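Long-range contacts in hypothetical sugar ABC-transporter sugar binding protein (Arthrobacter globiformis, PDB 7BVT), which probably binds cyclic alpha-maltosyl-1,6-maltose outside the cell and delivers it to an ABC transporter for uptake: residues Y184-Q189 with D236-G241; T188-S193 with F384-E389. One frame throughout, in Å; residues are numbered along the deposited sequence.

Contact 1: residues Y184-Q189 with D236-G241; sequences YDLYTQ and DLIDSG
Y184 and L186 pack against L237 and I238 where a loop, residues 184-189, extended at Y184-L186 and turning at Y187, runs past the C-terminal part of helix 225-239. The CA atoms of Y184 and L237, like those of L186 and I238, lie 8.2 Å apart, and no hydrogen bond crosses between the segments, which meet through apolar side chains. Y184, L186 and T188 direct their CB atoms to the helix, whereas D185 and Y187 do not reach it. L186 is central. With CG anti to its carbonyl carbon (chi1 -76°), its methyl CD1 reaches the helix, 4.0 Å from CB of L237 and 3.9 Å from CG1 of I238. Leucine suits a place between two aliphatic neighbours.

The loop belongs to a bacterial solute-binding protein of family 1, from an ABC transporter, and Y187 in its middle, the centre of an inverse gamma turn, touches a glucose unit of the bound glycan. The residues flanking Y187 thus tie a pocket loop to a helix. L237 sends CD1 to the Y184 ring, 3.9 Å from both CD2 and CE2, in an oblique approach. I238 meets T188 tip to tip, its CD1 4.1 Å from CG2 of T188. Threonine serves two purposes here: its methyl joins the apolar patch while OG1 hydrogen-bonds to the backbone N of A246.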
# COMPACT_ATOMS: atom_id res chain seq x y z
N TYR A 184 4.36 -9.85 18.93
CA TYR A 184 3.81 -9.24 17.69
C TYR A 184 3.73 -7.72 17.90
O TYR A 184 3.10 -7.30 18.88
CB TYR A 184 2.45 -9.85 17.38
CG TYR A 184 1.72 -9.20 16.23
CD1 TYR A 184 2.20 -9.28 14.92
CD2 TYR A 184 0.51 -8.58 16.44
CE1 TYR A 184 1.50 -8.70 13.87
CE2 TYR A 184 -0.21 -8.02 15.38
CZ TYR A 184 0.27 -8.10 14.10
OH TYR A 184 -0.40 -7.50 13.07
N ASP A 185 4.28 -6.92 16.99
CA ASP A 185 4.19 -5.45 17.12
C ASP A 185 2.87 -4.99 16.49
O ASP A 185 2.60 -5.40 15.35
CB ASP A 185 5.34 -4.72 16.42
CG ASP A 185 6.70 -4.87 17.08
OD1 ASP A 185 6.80 -5.59 18.08
OD2 ASP A 185 7.62 -4.25 16.55
N LEU A 186 2.18 -4.06 17.16
CA LEU A 186 1.07 -3.31 16.55
C LEU A 186 1.49 -1.88 16.33
O LEU A 186 2.26 -1.30 17.16
CB LEU A 186 -0.17 -3.36 17.43
CG LEU A 186 -0.93 -4.66 17.39
CD1 LEU A 186 -1.93 -4.63 18.52
CD2 LEU A 186 -1.58 -4.87 16.02
N TYR A 187 0.99 -1.29 15.24
CA TYR A 187 1.28 0.11 14.90
C TYR A 187 0.23 0.96 15.60
O TYR A 187 -0.82 1.23 15.03
CB TYR A 187 1.35 0.29 13.38
CG TYR A 187 2.22 1.43 12.94
CD1 TYR A 187 1.86 2.75 13.22
CD2 TYR A 187 3.41 1.20 12.29
CE1 TYR A 187 2.67 3.81 12.86
CE2 TYR A 187 4.22 2.25 11.90
CZ TYR A 187 3.84 3.55 12.19
OH TYR A 187 4.63 4.62 11.84
N THR A 188 0.48 1.32 16.87
CA THR A 188 -0.59 1.79 17.77
C THR A 188 -0.57 3.31 17.95
O THR A 188 -1.52 3.76 18.57
CB THR A 188 -0.49 1.14 19.15
OG1 THR A 188 0.79 1.43 19.72
CG2 THR A 188 -0.64 -0.36 19.14
N GLN A 189 0.42 4.04 17.43
CA GLN A 189 0.41 5.52 17.57
C GLN A 189 0.13 6.22 16.23
O GLN A 189 0.81 5.94 15.21
CB GLN A 189 1.72 5.98 18.17
CG GLN A 189 1.90 5.44 19.58
CD GLN A 189 3.19 5.95 20.16
OE1 GLN A 189 4.22 5.30 20.04
NE2 GLN A 189 3.15 7.16 20.68
N ASP A 236 -7.09 -6.95 22.55
CA ASP A 236 -6.76 -8.23 23.23
C ASP A 236 -5.26 -8.46 23.17
O ASP A 236 -4.70 -8.93 24.17
CB ASP A 236 -7.47 -9.44 22.65
CG ASP A 236 -8.94 -9.49 22.96
OD1 ASP A 236 -9.39 -8.70 23.78
OD2 ASP A 236 -9.63 -10.33 22.35
N LEU A 237 -4.62 -8.22 22.03
CA LEU A 237 -3.14 -8.34 21.88
C LEU A 237 -2.43 -7.40 22.86
O LEU A 237 -1.45 -7.81 23.49
CB LEU A 237 -2.70 -8.05 20.44
CG LEU A 237 -3.07 -9.15 19.45
CD1 LEU A 237 -3.01 -8.65 18.01
CD2 LEU A 237 -2.10 -10.34 19.62
N ILE A 238 -2.91 -6.16 22.99
CA ILE A 238 -2.26 -5.15 23.86
C ILE A 238 -2.47 -5.55 25.32
O ILE A 238 -1.45 -5.51 26.07
CB ILE A 238 -2.85 -3.77 23.57
CG1 ILE A 238 -2.48 -3.31 22.17
CG2 ILE A 238 -2.40 -2.78 24.65
CD1 ILE A 238 -3.32 -2.12 21.66
N ASP A 239 -3.70 -5.93 25.68
CA ASP A 239 -4.12 -6.21 27.08
C ASP A 239 -3.31 -7.41 27.57
O ASP A 239 -2.94 -7.42 28.76
CB ASP A 239 -5.64 -6.44 27.23
CG ASP A 239 -6.48 -5.16 27.27
OD1 ASP A 239 -5.88 -4.04 27.36
OD2 ASP A 239 -7.73 -5.28 27.15
N SER A 240 -3.04 -8.39 26.69
CA SER A 240 -2.26 -9.62 27.07
C SER A 240 -0.79 -9.27 27.28
O SER A 240 -0.06 -10.15 27.77
CB SER A 240 -2.42 -10.70 26.05
OG SER A 240 -1.91 -10.31 24.78
N GLY A 241 -0.31 -8.11 26.80
CA GLY A 241 1.12 -7.79 26.70
C GLY A 241 1.83 -8.39 25.49
O GLY A 241 3.04 -8.09 25.33

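Contact 2: residues T188-S193 with F384-E389; sequences TQAGDS and FAQEIE
E389 and A190 bury the most surface in this contact, and they meet through one nearly straight hydrogen bond. The backbone N of A190 donates to OE1 of E389 at 3.0 Å, with an N-H...O angle of 171°, coming from above the carboxylate plane. E389 reaches the loop because CG stands anti to its backbone N (chi1 178°) and the chain beyond is extended, carrying the carboxylate across from the helix to the loop backbone. On the way its CG passes 3.4 Å from the carbonyl O of T188. The second oxygen, OE2, lies 3.5 Å from CG of Q189 and is bonded to the hydroxyl of Y245. A water also donates to OE2 and accepts from NE2 of Q189, linking two side chains whose amide and carboxylate planes are 73° apart. Glutamate suits this place, being long enough to span the gap and having two oxygens to share among these partners. A leucine in its place would probably leave the A190 N-H and the Y245 hydroxyl without their carboxylate mate and free the Q189 amide to turn. A190 adds an apolar touch: its CB lies 3.8 Å from CB of A385, with CG of Q386 more distant. Two alanines let the backbones come close, their CA atoms 5.4 Å apart. Helix 377-392 in turn lies against helix 195-207, where T198 touches A385 and L197 touches E389, while helix 398-415 packs on it through E387 and I388.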
# COMPACT_ATOMS: atom_id res chain seq x y z
N THR A 188 0.48 1.32 16.87
CA THR A 188 -0.59 1.79 17.77
C THR A 188 -0.57 3.31 17.95
O THR A 188 -1.52 3.76 18.57
CB THR A 188 -0.49 1.14 19.15
OG1 THR A 188 0.79 1.43 19.72
CG2 THR A 188 -0.64 -0.36 19.14
N GLN A 189 0.42 4.04 17.43
CA GLN A 189 0.41 5.52 17.57
C GLN A 189 0.13 6.22 16.23
O GLN A 189 0.81 5.94 15.21
CB GLN A 189 1.72 5.98 18.17
CG GLN A 189 1.90 5.44 19.58
CD GLN A 189 3.19 5.95 20.16
OE1 GLN A 189 4.22 5.30 20.04
NE2 GLN A 189 3.15 7.16 20.68
N ALA A 190 -0.83 7.14 16.26
CA ALA A 190 -1.28 7.92 15.07
C ALA A 190 -0.10 8.67 14.44
O ALA A 190 0.01 8.68 13.22
CB ALA A 190 -2.42 8.81 15.48
N GLY A 191 0.78 9.30 15.22
CA GLY A 191 1.80 10.17 14.61
C GLY A 191 1.17 11.32 13.81
O GLY A 191 0.01 11.71 14.08
N ASP A 192 1.94 11.89 12.88
CA ASP A 192 1.59 13.12 12.14
C ASP A 192 0.37 12.88 11.24
O ASP A 192 -0.49 13.74 11.23
CB ASP A 192 2.75 13.61 11.27
CG ASP A 192 3.90 14.21 12.06
OD1 ASP A 192 3.64 14.71 13.20
OD2 ASP A 192 5.05 14.16 11.54
N SER A 193 0.28 11.72 10.56
CA SER A 193 -0.74 11.46 9.52
C SER A 193 -1.80 10.45 9.96
O SER A 193 -2.85 10.40 9.31
CB SER A 193 -0.09 10.99 8.24
OG SER A 193 0.38 9.64 8.35
N PHE A 384 -9.68 9.21 12.27
CA PHE A 384 -9.91 7.79 12.62
C PHE A 384 -8.85 7.35 13.59
O PHE A 384 -9.22 6.80 14.64
CB PHE A 384 -9.89 6.91 11.37
CG PHE A 384 -10.11 5.45 11.62
CD1 PHE A 384 -11.38 4.94 11.80
CD2 PHE A 384 -9.04 4.58 11.54
CE1 PHE A 384 -11.56 3.57 11.98
CE2 PHE A 384 -9.22 3.23 11.73
CZ PHE A 384 -10.46 2.73 12.00
N ALA A 385 -7.58 7.51 13.23
CA ALA A 385 -6.44 6.98 14.00
C ALA A 385 -6.44 7.57 15.42
O ALA A 385 -6.21 6.85 16.38
CB ALA A 385 -5.14 7.26 13.27
N GLN A 386 -6.75 8.87 15.55
CA GLN A 386 -6.70 9.51 16.89
C GLN A 386 -7.77 8.91 17.80
O GLN A 386 -7.54 8.80 19.00
CB GLN A 386 -6.76 11.03 16.76
CG GLN A 386 -5.44 11.56 16.23
CD GLN A 386 -5.46 13.05 16.00
OE1 GLN A 386 -6.50 13.63 15.69
NE2 GLN A 386 -4.28 13.63 16.11
N GLU A 387 -8.93 8.56 17.27
CA GLU A 387 -10.00 8.03 18.11
C GLU A 387 -9.66 6.59 18.44
O GLU A 387 -9.89 6.16 19.58
CB GLU A 387 -11.37 8.17 17.48
CG GLU A 387 -11.82 9.59 17.35
CD GLU A 387 -12.13 10.31 18.66
OE1 GLU A 387 -11.98 9.70 19.73
OE2 GLU A 387 -12.59 11.49 18.59
N ILE A 388 -9.19 5.84 17.45
CA ILE A 388 -8.95 4.39 17.70
C ILE A 388 -7.83 4.28 18.73
O ILE A 388 -7.87 3.35 19.51
CB ILE A 388 -8.62 3.67 16.38
CG1 ILE A 388 -9.82 3.67 15.43
CG2 ILE A 388 -8.11 2.25 16.64
CD1 ILE A 388 -11.02 2.88 15.85
N GLU A 389 -6.82 5.14 18.66
CA GLU A 389 -5.65 5.05 19.55
C GLU A 389 -6.08 5.14 21.02
O GLU A 389 -5.43 4.56 21.88
CB GLU A 389 -4.66 6.16 19.20
CG GLU A 389 -3.47 6.13 20.11
CD GLU A 389 -2.30 6.99 19.71
OE1 GLU A 389 -2.45 7.71 18.71
OE2 GLU A 389 -1.21 6.87 20.33
O HOH W 1 0.50 8.74 20.21

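In the fold
Both contacts start from the same loop, between helices 165-179 and 195-207, and share T188 and Q189; their centres are 14 Å apart on the same side of the chain's centre. Contact 1 comes first along the loop and is met by helix 225-239, 47 residues on. Contact 2 follows and reaches much further, 191 residues, to helix 377-392 near the C-terminus. The two helices also touch, L392 meeting I238 and I388 meeting L231. The loop is thus fixed to both helices around Y187, which touches the sugar, and it leads into helix 195-207, which carries E195, W199 and N200 of the same pocket.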